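Local coordinates for protein glutaredoxin (Methanosarcina mazei, PDB 3NZN) that probably serves as a small glutaredoxin-like thiol-disulfide oxidoreductase of the thioredoxin superfamily, passing electrons through a redox-active cysteine pair, at residues K10-H15 / D50-D55; G18-K23 / G46-Y51; G22-Y27 / P79-N84. All blocks are in the same frame, centred on the assembly; numbering follows the deposited sequence.

Interaction 1 (K10-H15 / D50-D55); sequences KDRGNH and DYVYVD. With SO4 (sulfate ion), chain F.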
loop_
_atom_site.group_PDB
_atom_site.type_symbol
_atom_site.label_atom_id
_atom_site.label_comp_id
_atom_site.label_asym_id
_atom_site.label_seq_id
_atom_site.Cartn_x
_atom_site.Cartn_y
_atom_site.Cartn_z
ATOM N N LYS A 10 10.005 -8.137 11.655
ATOM C CA LYS A 10 9.153 -7.698 12.694
ATOM C C LYS A 10 7.987 -6.903 12.159
ATOM O O LYS A 10 8.212 -5.938 11.395
ATOM C CB LYS A 10 9.933 -6.879 13.744
ATOM C CG LYS A 10 9.090 -6.517 14.948
ATOM C CD LYS A 10 9.854 -5.823 15.990
ATOM C CE LYS A 10 10.373 -4.466 15.582
ATOM N NZ LYS A 10 11.222 -3.878 16.707
ATOM N N ASP A 11 6.759 -7.322 12.483
ATOM C CA ASP A 11 5.608 -6.620 11.957
ATOM C C ASP A 11 4.710 -5.978 13.046
ATOM O O ASP A 11 3.853 -5.223 12.739
ATOM C CB ASP A 11 4.795 -7.471 10.957
ATOM C CG ASP A 11 4.232 -8.723 11.566
ATOM O OD1 ASP A 11 4.316 -9.009 12.761
ATOM O OD2 ASP A 11 3.731 -9.524 10.727
ATOM N N ARG A 12 4.968 -6.315 14.333
ATOM C CA ARG A 12 4.161 -5.804 15.460
ATOM C C ARG A 12 4.983 -5.923 16.683
ATOM O O ARG A 12 5.767 -6.816 16.835
ATOM C CB ARG A 12 2.941 -6.687 15.694
ATOM C CG ARG A 12 1.923 -6.987 14.673
ATOM C CD ARG A 12 0.844 -7.931 15.198
ATOM N NE ARG A 12 0.314 -8.695 14.075
ATOM C CZ ARG A 12 0.856 -9.851 13.666
ATOM N NH1 ARG A 12 0.282 -10.538 12.759
ATOM N NH2 ARG A 12 1.951 -10.379 14.213
ATOM N N GLY A 13 4.751 -4.997 17.619
ATOM C CA GLY A 13 5.253 -5.096 19.009
ATOM C C GLY A 13 4.175 -4.646 19.969
ATOM O O GLY A 13 3.390 -3.798 19.692
ATOM N N ASN A 14 4.305 -5.177 21.188
ATOM C CA ASN A 14 3.402 -4.834 22.300
ATOM C C ASN A 14 4.211 -4.613 23.549
ATOM O O ASN A 14 4.790 -5.511 24.027
ATOM C CB ASN A 14 2.392 -6.024 22.542
ATOM C CG ASN A 14 1.437 -6.356 21.330
ATOM O OD1 ASN A 14 1.650 -6.043 20.210
ATOM N ND2 ASN A 14 0.288 -6.929 21.687
ATOM N N HIS A 15 4.215 -3.365 23.942
ATOM C CA HIS A 15 4.903 -3.012 25.182
ATOM C C HIS A 15 3.850 -2.950 26.286
ATOM O O HIS A 15 3.007 -2.050 26.302
ATOM C CB HIS A 15 5.580 -1.659 25.024
ATOM C CG HIS A 15 6.683 -1.713 24.021
ATOM N ND1 HIS A 15 7.766 -0.884 24.105
ATOM C CD2 HIS A 15 6.882 -2.502 22.937
ATOM C CE1 HIS A 15 8.587 -1.145 23.099
ATOM N NE2 HIS A 15 8.083 -2.132 22.382
ATOM N N ASP A 50 0.886 -0.727 21.785
ATOM C CA ASP A 50 1.210 -1.625 20.668
ATOM C C ASP A 50 1.548 -0.771 19.454
ATOM O O ASP A 50 1.079 0.278 19.254
ATOM C CB ASP A 50 -0.018 -2.454 20.353
ATOM C CG ASP A 50 -0.447 -3.332 21.444
ATOM O OD1 ASP A 50 0.270 -3.551 22.401
ATOM O OD2 ASP A 50 -1.564 -3.783 21.321
ATOM N N TYR A 51 2.319 -1.441 18.556
ATOM C CA TYR A 51 2.594 -0.844 17.220
ATOM C C TYR A 51 2.533 -1.989 16.164
ATOM O O TYR A 51 2.745 -3.125 16.456
ATOM C CB TYR A 51 3.839 -0.059 17.185
ATOM C CG TYR A 51 5.088 -0.802 17.390
ATOM C CD1 TYR A 51 5.796 -1.287 16.288
ATOM C CD2 TYR A 51 5.528 -1.175 18.658
ATOM C CE1 TYR A 51 6.925 -1.997 16.454
ATOM C CE2 TYR A 51 6.691 -1.901 18.830
ATOM C CZ TYR A 51 7.369 -2.313 17.705
ATOM O OH TYR A 51 8.502 -3.046 17.815
ATOM N N VAL A 52 2.153 -1.503 14.975
ATOM C CA VAL A 52 1.990 -2.415 13.780
ATOM C C VAL A 52 2.624 -1.692 12.626
ATOM O O VAL A 52 2.387 -0.547 12.351
ATOM C CB VAL A 52 0.488 -2.593 13.507
ATOM C CG1 VAL A 52 0.257 -3.448 12.233
ATOM C CG2 VAL A 52 -0.195 -3.265 14.724
ATOM N N TYR A 53 3.472 -2.508 11.872
ATOM C CA TYR A 53 4.030 -2.011 10.636
ATOM C C TYR A 53 3.195 -2.553 9.458
ATOM O O TYR A 53 3.309 -3.791 9.133
ATOM C CB TYR A 53 5.477 -2.444 10.492
ATOM C CG TYR A 53 6.415 -1.777 11.480
ATOM C CD1 TYR A 53 6.279 -0.435 11.818
ATOM C CD2 TYR A 53 7.434 -2.472 12.060
ATOM C CE1 TYR A 53 7.142 0.155 12.724
ATOM C CE2 TYR A 53 8.316 -1.868 12.996
ATOM C CZ TYR A 53 8.133 -0.578 13.302
ATOM O OH TYR A 53 8.973 0.014 14.253
ATOM N N VAL A 54 2.329 -1.789 8.967
ATOM C CA VAL A 54 1.296 -2.249 8.048
ATOM C C VAL A 54 2.014 -2.778 6.703
ATOM O O VAL A 54 1.456 -3.783 6.159
ATOM C CB VAL A 54 0.320 -1.155 7.705
ATOM C CG1 VAL A 54 -0.657 -1.541 6.656
ATOM C CG2 VAL A 54 -0.520 -0.740 8.983
ATOM N N ASP A 55 3.087 -2.213 6.348
ATOM C CA ASP A 55 3.756 -2.683 5.126
ATOM C C ASP A 55 4.407 -3.999 5.330
ATOM O O ASP A 55 4.824 -4.614 4.310
ATOM C CB ASP A 55 4.806 -1.714 4.731
ATOM C CG ASP A 55 5.876 -1.535 5.768
ATOM O OD1 ASP A 55 5.572 -1.243 6.953
ATOM O OD2 ASP A 55 7.056 -1.526 5.466
HETATM S S SO4 F . 10.340 -4.405 20.413
HETATM O O1 SO4 F . 9.935 -5.620 21.212
HETATM O O2 SO4 F . 11.261 -3.603 21.221
HETATM O O3 SO4 F . 10.970 -4.776 19.229
HETATM O O4 SO4 F . 9.029 -3.691 20.270
HETATM O O HOH W 1 11.069 -1.263 15.471
HETATM O O HOH W 2 -0.028 -2.455 25.117
#

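Interaction 2 (G18-K23 / G46-Y51); sequences GVDRGK and GVDFDY. With SO4 (sulfate ion), chain D; SO4 (sulfate ion), chain F.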
loop_
_atom_site.group_PDB
_atom_site.type_symbol
_atom_site.label_atom_id
_atom_site.label_comp_id
_atom_site.label_asym_id
_atom_site.label_seq_id
_atom_site.Cartn_x
_atom_site.Cartn_y
_atom_site.Cartn_z
ATOM N N GLY A 18 4.872 -1.252 31.324
ATOM C CA GLY A 18 4.953 0.076 31.897
ATOM C C GLY A 18 3.657 0.505 32.477
ATOM O O GLY A 18 3.038 -0.277 33.212
ATOM N N VAL A 19 3.239 1.729 32.215
ATOM C CA VAL A 19 2.019 2.269 32.785
ATOM C C VAL A 19 0.814 1.985 31.973
ATOM O O VAL A 19 0.805 2.269 30.720
ATOM C CB VAL A 19 2.184 3.799 33.059
ATOM C CG1 VAL A 19 0.844 4.415 33.511
ATOM C CG2 VAL A 19 3.351 4.067 34.003
ATOM N N ASP A 20 -0.202 1.349 32.554
ATOM C CA ASP A 20 -1.435 1.075 31.811
ATOM C C ASP A 20 -2.188 2.366 31.600
ATOM O O ASP A 20 -2.705 2.968 32.565
ATOM C CB ASP A 20 -2.267 0.073 32.665
ATOM C CG ASP A 20 -3.558 -0.269 32.108
ATOM O OD1 ASP A 20 -3.769 -0.075 30.922
ATOM O OD2 ASP A 20 -4.381 -0.770 32.930
ATOM N N ARG A 21 -2.336 2.781 30.338
ATOM C CA ARG A 21 -3.211 3.854 29.929
ATOM C C ARG A 21 -4.340 3.335 29.002
ATOM O O ARG A 21 -4.902 4.104 28.246
ATOM C CB ARG A 21 -2.428 4.969 29.231
ATOM C CG ARG A 21 -1.315 5.518 30.070
ATOM C CD ARG A 21 -1.803 6.171 31.385
ATOM N NE ARG A 21 -2.735 7.243 31.050
ATOM C CZ ARG A 21 -3.509 7.823 31.983
ATOM N NH1 ARG A 21 -3.500 7.406 33.247
ATOM N NH2 ARG A 21 -4.328 8.751 31.591
ATOM N N GLY A 22 -4.612 2.056 29.105
ATOM C CA GLY A 22 -5.606 1.399 28.268
ATOM C C GLY A 22 -5.038 1.042 26.883
ATOM O O GLY A 22 -3.856 0.987 26.658
ATOM N N LYS A 23 -5.910 0.850 25.920
ATOM C CA LYS A 23 -5.494 0.399 24.598
ATOM C C LYS A 23 -4.893 1.613 23.885
ATOM O O LYS A 23 -5.562 2.601 23.660
ATOM C CB LYS A 23 -6.666 -0.165 23.841
ATOM C CG LYS A 23 -6.209 -0.718 22.434
ATOM C CD LYS A 23 -5.186 -1.886 22.480
ATOM C CE LYS A 23 -4.934 -2.464 21.117
ATOM N NZ LYS A 23 -4.495 -3.835 21.273
ATOM N N GLY A 46 6.774 6.017 28.801
ATOM C CA GLY A 46 6.633 4.872 29.753
ATOM C C GLY A 46 5.292 4.196 29.725
ATOM O O GLY A 46 5.003 3.422 30.618
ATOM N N VAL A 47 4.470 4.516 28.719
ATOM C CA VAL A 47 3.099 3.970 28.621
ATOM C C VAL A 47 3.101 2.555 27.919
ATOM O O VAL A 47 3.980 2.295 27.096
ATOM C CB VAL A 47 2.166 4.908 27.954
ATOM C CG1 VAL A 47 2.072 6.254 28.676
ATOM C CG2 VAL A 47 2.464 5.135 26.442
ATOM N N ASP A 48 2.163 1.780 28.263
ATOM C CA ASP A 48 1.899 0.532 27.509
ATOM C C ASP A 48 1.326 0.990 26.166
ATOM O O ASP A 48 0.481 1.814 26.010
ATOM C CB ASP A 48 0.912 -0.308 28.221
ATOM C CG ASP A 48 1.367 -0.919 29.473
ATOM O OD1 ASP A 48 2.521 -0.828 29.806
ATOM O OD2 ASP A 48 0.446 -1.430 30.216
ATOM N N PHE A 49 1.830 0.312 25.080
ATOM C CA PHE A 49 1.298 0.556 23.720
ATOM C C PHE A 49 1.717 -0.626 22.834
ATOM O O PHE A 49 2.634 -1.293 23.080
ATOM C CB PHE A 49 1.827 1.875 23.125
ATOM C CG PHE A 49 3.258 1.884 22.789
ATOM C CD1 PHE A 49 3.655 1.761 21.411
ATOM C CD2 PHE A 49 4.270 2.042 23.678
ATOM C CE1 PHE A 49 4.961 1.808 21.059
ATOM C CE2 PHE A 49 5.571 2.085 23.363
ATOM C CZ PHE A 49 5.957 1.958 21.996
ATOM N N ASP A 50 0.886 -0.727 21.785
ATOM C CA ASP A 50 1.210 -1.625 20.668
ATOM C C ASP A 50 1.548 -0.771 19.454
ATOM O O ASP A 50 1.079 0.278 19.254
ATOM C CB ASP A 50 -0.018 -2.454 20.353
ATOM C CG ASP A 50 -0.447 -3.332 21.444
ATOM O OD1 ASP A 50 0.270 -3.551 22.401
ATOM O OD2 ASP A 50 -1.564 -3.783 21.321
ATOM N N TYR A 51 2.319 -1.441 18.556
ATOM C CA TYR A 51 2.594 -0.844 17.220
ATOM C C TYR A 51 2.533 -1.989 16.164
ATOM O O TYR A 51 2.745 -3.125 16.456
ATOM C CB TYR A 51 3.839 -0.059 17.185
ATOM C CG TYR A 51 5.088 -0.802 17.390
ATOM C CD1 TYR A 51 5.796 -1.287 16.288
ATOM C CD2 TYR A 51 5.528 -1.175 18.658
ATOM C CE1 TYR A 51 6.925 -1.997 16.454
ATOM C CE2 TYR A 51 6.691 -1.901 18.830
ATOM C CZ TYR A 51 7.369 -2.313 17.705
ATOM O OH TYR A 51 8.502 -3.046 17.815
HETATM S S SO4 D . -9.704 1.363 27.291
HETATM O O1 SO4 D . -10.553 0.234 26.962
HETATM O O2 SO4 D . -9.070 1.030 28.625
HETATM O O3 SO4 D . -8.776 1.183 26.102
HETATM O O4 SO4 D . -10.580 2.630 27.288
HETATM S S SO4 F . 10.340 -4.405 20.413
HETATM O O1 SO4 F . 9.935 -5.620 21.212
HETATM O O2 SO4 F . 11.261 -3.603 21.221
HETATM O O3 SO4 F . 10.970 -4.776 19.229
HETATM O O4 SO4 F . 9.029 -3.691 20.270
HETATM O O HOH W 3 1.315 -2.248 32.569
HETATM O O HOH W 4 -2.063 -1.926 29.528
HETATM O O HOH W 5 -1.558 1.884 27.861
#

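Interaction 3 (G22-Y27 / P79-N84); sequences GKVIMY and PTTIIN. With SO4 (sulfate ion), chain D.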
loop_
_atom_site.group_PDB
_atom_site.type_symbol
_atom_site.label_atom_id
_atom_site.label_comp_id
_atom_site.label_asym_id
_atom_site.label_seq_id
_atom_site.Cartn_x
_atom_site.Cartn_y
_atom_site.Cartn_z
ATOM N N GLY A 22 -4.612 2.056 29.105
ATOM C CA GLY A 22 -5.606 1.399 28.268
ATOM C C GLY A 22 -5.038 1.042 26.883
ATOM O O GLY A 22 -3.856 0.987 26.658
ATOM N N LYS A 23 -5.910 0.850 25.920
ATOM C CA LYS A 23 -5.494 0.399 24.598
ATOM C C LYS A 23 -4.893 1.613 23.885
ATOM O O LYS A 23 -5.562 2.601 23.660
ATOM C CB LYS A 23 -6.666 -0.165 23.841
ATOM C CG LYS A 23 -6.209 -0.718 22.434
ATOM C CD LYS A 23 -5.186 -1.886 22.480
ATOM C CE LYS A 23 -4.934 -2.464 21.117
ATOM N NZ LYS A 23 -4.495 -3.835 21.273
ATOM N N VAL A 24 -3.657 1.496 23.473
ATOM C CA VAL A 24 -2.982 2.505 22.703
ATOM C C VAL A 24 -2.255 1.752 21.562
ATOM O O VAL A 24 -1.438 0.924 21.854
ATOM C CB VAL A 24 -1.965 3.283 23.540
ATOM C CG1 VAL A 24 -1.162 4.339 22.780
ATOM C CG2 VAL A 24 -2.677 3.968 24.790
ATOM N N ILE A 25 -2.595 2.112 20.312
ATOM C CA ILE A 25 -2.009 1.398 19.157
ATOM C C ILE A 25 -1.576 2.395 18.082
ATOM O O ILE A 25 -2.289 3.214 17.701
ATOM C CB ILE A 25 -2.941 0.303 18.635
ATOM C CG1 ILE A 25 -2.266 -0.459 17.470
ATOM C CG2 ILE A 25 -4.178 0.858 18.199
ATOM C CD1 ILE A 25 -2.813 -1.823 17.330
ATOM N N MET A 26 -0.298 2.259 17.738
ATOM C CA MET A 26 0.240 3.049 16.627
ATOM C C MET A 26 0.363 2.170 15.351
ATOM O O MET A 26 1.009 1.204 15.364
ATOM C CB MET A 26 1.636 3.625 16.957
ATOM C CG MET A 26 2.200 4.571 15.830
ATOM S SD MET A 26 4.040 4.816 15.794
ATOM C CE MET A 26 4.326 3.933 17.269
ATOM N N TYR A 27 -0.400 2.578 14.334
ATOM C CA TYR A 27 -0.205 2.024 12.977
ATOM C C TYR A 27 0.834 2.864 12.240
ATOM O O TYR A 27 0.713 3.996 12.114
ATOM C CB TYR A 27 -1.514 1.978 12.214
ATOM C CG TYR A 27 -2.470 0.996 12.839
ATOM C CD1 TYR A 27 -2.472 -0.340 12.461
ATOM C CD2 TYR A 27 -3.410 1.400 13.772
ATOM C CE1 TYR A 27 -3.361 -1.247 13.034
ATOM C CE2 TYR A 27 -4.293 0.477 14.345
ATOM C CZ TYR A 27 -4.256 -0.800 13.978
ATOM O OH TYR A 27 -5.189 -1.601 14.605
ATOM N N PRO A 79 2.179 8.066 10.832
ATOM C CA PRO A 79 1.512 7.213 11.757
ATOM C C PRO A 79 0.069 7.604 12.041
ATOM O O PRO A 79 -0.288 8.764 11.943
ATOM C CB PRO A 79 2.323 7.445 13.058
ATOM C CG PRO A 79 2.907 8.824 12.895
ATOM C CD PRO A 79 3.195 8.913 11.393
ATOM N N THR A 80 -0.748 6.625 12.410
ATOM C CA THR A 80 -2.060 6.862 13.021
ATOM C C THR A 80 -2.007 6.119 14.371
ATOM O O THR A 80 -1.844 4.929 14.467
ATOM C CB THR A 80 -3.191 6.336 12.189
ATOM O OG1 THR A 80 -3.248 7.037 10.941
ATOM C CG2 THR A 80 -4.478 6.503 12.811
ATOM N N THR A 81 -2.184 6.955 15.449
ATOM C CA THR A 81 -2.164 6.435 16.810
ATOM C C THR A 81 -3.562 6.520 17.365
ATOM O O THR A 81 -4.143 7.618 17.345
ATOM C CB THR A 81 -1.153 7.283 17.672
ATOM O OG1 THR A 81 0.129 7.172 17.099
ATOM C CG2 THR A 81 -1.129 6.644 19.087
ATOM N N ILE A 82 -4.093 5.416 17.787
ATOM C CA ILE A 82 -5.491 5.319 18.251
ATOM C C ILE A 82 -5.442 5.039 19.748
ATOM O O ILE A 82 -4.908 4.054 20.211
ATOM C CB ILE A 82 -6.292 4.253 17.478
ATOM C CG1 ILE A 82 -6.208 4.506 15.956
ATOM C CG2 ILE A 82 -7.752 4.318 17.952
ATOM C CD1 ILE A 82 -6.580 3.278 15.091
ATOM N N ILE A 83 -6.097 5.938 20.501
ATOM C CA ILE A 83 -6.048 5.941 21.946
ATOM C C ILE A 83 -7.446 5.654 22.506
ATOM O O ILE A 83 -8.393 6.356 22.222
ATOM C CB ILE A 83 -5.546 7.299 22.502
ATOM C CG1 ILE A 83 -4.150 7.563 21.984
ATOM C CG2 ILE A 83 -5.583 7.335 24.082
ATOM C CD1 ILE A 83 -3.595 8.935 22.199
ATOM N N ASN A 84 -7.499 4.521 23.221
ATOM C CA ASN A 84 -8.732 4.079 23.907
ATOM C C ASN A 84 -9.914 3.951 22.963
ATOM O O ASN A 84 -11.031 4.118 23.361
ATOM C CB ASN A 84 -9.066 4.948 25.106
ATOM C CG ASN A 84 -7.921 5.111 26.064
ATOM O OD1 ASN A 84 -7.263 4.130 26.402
ATOM N ND2 ASN A 84 -7.627 6.285 26.448
HETATM S S SO4 D . -9.704 1.363 27.291
HETATM O O1 SO4 D . -10.553 0.234 26.962
HETATM O O2 SO4 D . -9.070 1.030 28.625
HETATM O O3 SO4 D . -8.776 1.183 26.102
HETATM O O4 SO4 D . -10.580 2.630 27.288
HETATM O O HOH W 6 -7.148 2.340 20.900
#

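Interaction 1 (K10-H15 / D50-D55)
The ring of Tyr51 lies flat against the backbone of Gly13, whose N sits over the ring centre and whose CA makes a CH-pi contact 3.9 Å from the ring centroid. At its edge come His15 NE2 and a sulfate oxygen; the Tyr53 ring has Tyr51 CD1 over one face, offset toward the rim, and the carbonyl of Lys10 at its edge. With chi1 of 65°, Tyr51 CG stands between its backbone N and carbonyl carbon, which folds the ring back over the neighbouring strand, where a side chain on Gly13 would collide with it. Beneath runs antiparallel pairing of strands 10-15 and 49-53: Tyr51 N to Gly13 O spans 2.8 Å and Tyr53 N to Asp11 O 2.9 Å. On the face carrying Arg12 and Val52, the Asn14 amide stacks on the Asp50 carboxylate, their planes 21° apart; Lys23 pairs with that carboxylate. The sulfate, probably from the crystallisation liquor, accepts from Tyr51 OH (2.6 Å to O4), from His15 NE2 (2.8 Å to O4) and from Lys10 NZ (2.7 Å to O3). A leucine in place of Tyr51 would probably leave Lys10 NZ and the sulfate without their shared hydroxyl and take away the flat ring face that lies over Gly13. Because Lys10 NZ also donates to Tyr51 OH (3.1 Å), its positive charge is likely to make the hydroxyl a stronger donor to the anion.

Interaction 2 (G18-K23 / G46-Y51)
Val19 and Val47 are joined by a single backbone bridge, Val19 N meeting Gly46 O at 2.9 Å and Asp48 N meeting Val19 O at 2.8 Å. The bridge ties the loop between strands 10-15 and 24-28 to the end of helix 33-45, where Gly46, at positive phi, closes the helix with a Schellman motif before the chain enters strand 49-53 of the thioredoxin-like sheet. Asp48 does most of the side-chain work. Its CG is anti to the carbonyl carbon (chi1 -69°), which carries the carboxylate across to the loop, where OD1 is met nearly along its C-O axis by Gly18 N at 2.8 Å. OD2 accepts from two waters, one shared with Gly18 O and the other with Asp20 OD1. These waters probably ease the proximity of two like charges, Asp20 OD1 and Asp48 OD2 being 4.5 Å apart. Asp20 also turns its carboxylate back on the loop in an Asx turn: Gly22 N reaches OD1 from above the carboxylate plane. Next to it the aliphatic base of Arg21 crosses Val47, CG to CG1 3.7 Å, while its bent chain leads the guanidinium away. A further water links Arg21 N, Gly22 O and Asp48 O. Just before strand 24-28, Lys23 bends at chi2 (62°) to bring NZ to the carboxylate of Asp50, forming a salt bridge of 2.9 Å between Lys23 NZ and Asp50 OD2.

Interaction 3 (G22-Y27 / P79-N84)
Pro79, which follows a cis peptide bond, lays its CB beside Met26 CG at 4.0 Å, the two side chains pointing the same way, while its ring also touches Cys35 of the disulfide-forming Cys32-Cys35 pair. A cis-proline facing the CxxC is a hallmark of the thioredoxin fold. From Thr80 to Ile83 the chain pairs antiparallel with strand 24-28 in the central sheet. Thr80 exchanges two backbone bonds with Tyr27: Tyr27 N to Thr80 O at 2.8 Å and Thr80 N to Tyr27 O at 3.0 Å. Thr81 belongs to the sheet face of Met26 and meets it through its hydroxyl, OG1 to Met26 CG 3.6 Å; Met26 CG is anti to its own backbone N (chi1 -176°), and its chain runs on toward helix 33-45. Ile82 forms the other two-bond pair, Ile82 N lying 2.8 Å from Ile25 O. Its side chain runs alongside Ile25, and its CD1 comes against the Tyr27 ring, 3.7 Å from CE2, on the face covered by helix 59-72. Ile83 approaches Val24 more loosely across the face that carries Met26. Asn84 closes the pairing, its N 2.8 Å from Lys23 O. Five backbone bonds thus join the segments, the backbone groups of Val24, Met26 and Thr81 turning to the strands beyond, while apolar side chains pack against helices on both faces and the cis-proline lies against Cys35, consistent with the redox site of this family.

How the interactions relate
The three contacts follow one mixed sheet across its strands, in the order 10-15, 49-53, 24-28 and 77-83. Interaction 1 joins the first two and interaction 3 the last two, their centres about 11 Å apart; between them Asp50 bonds through its backbone to Val24 and Met26 of the parallel strand 24-28. Interaction 2, about 14 Å from interaction 1 and 9 Å from interaction 3 between centres, sits where strands 49-53 and 24-28 begin and shares Asp50 and Tyr51 with the former, Gly22 and Lys23 with the latter. Along the chain, interactions 1 and 3 alternate their segments. Together they assemble a thioredoxin-like core from distant sequence, extended beyond strand 49-53 by strand 10-15 and then strand 2-4.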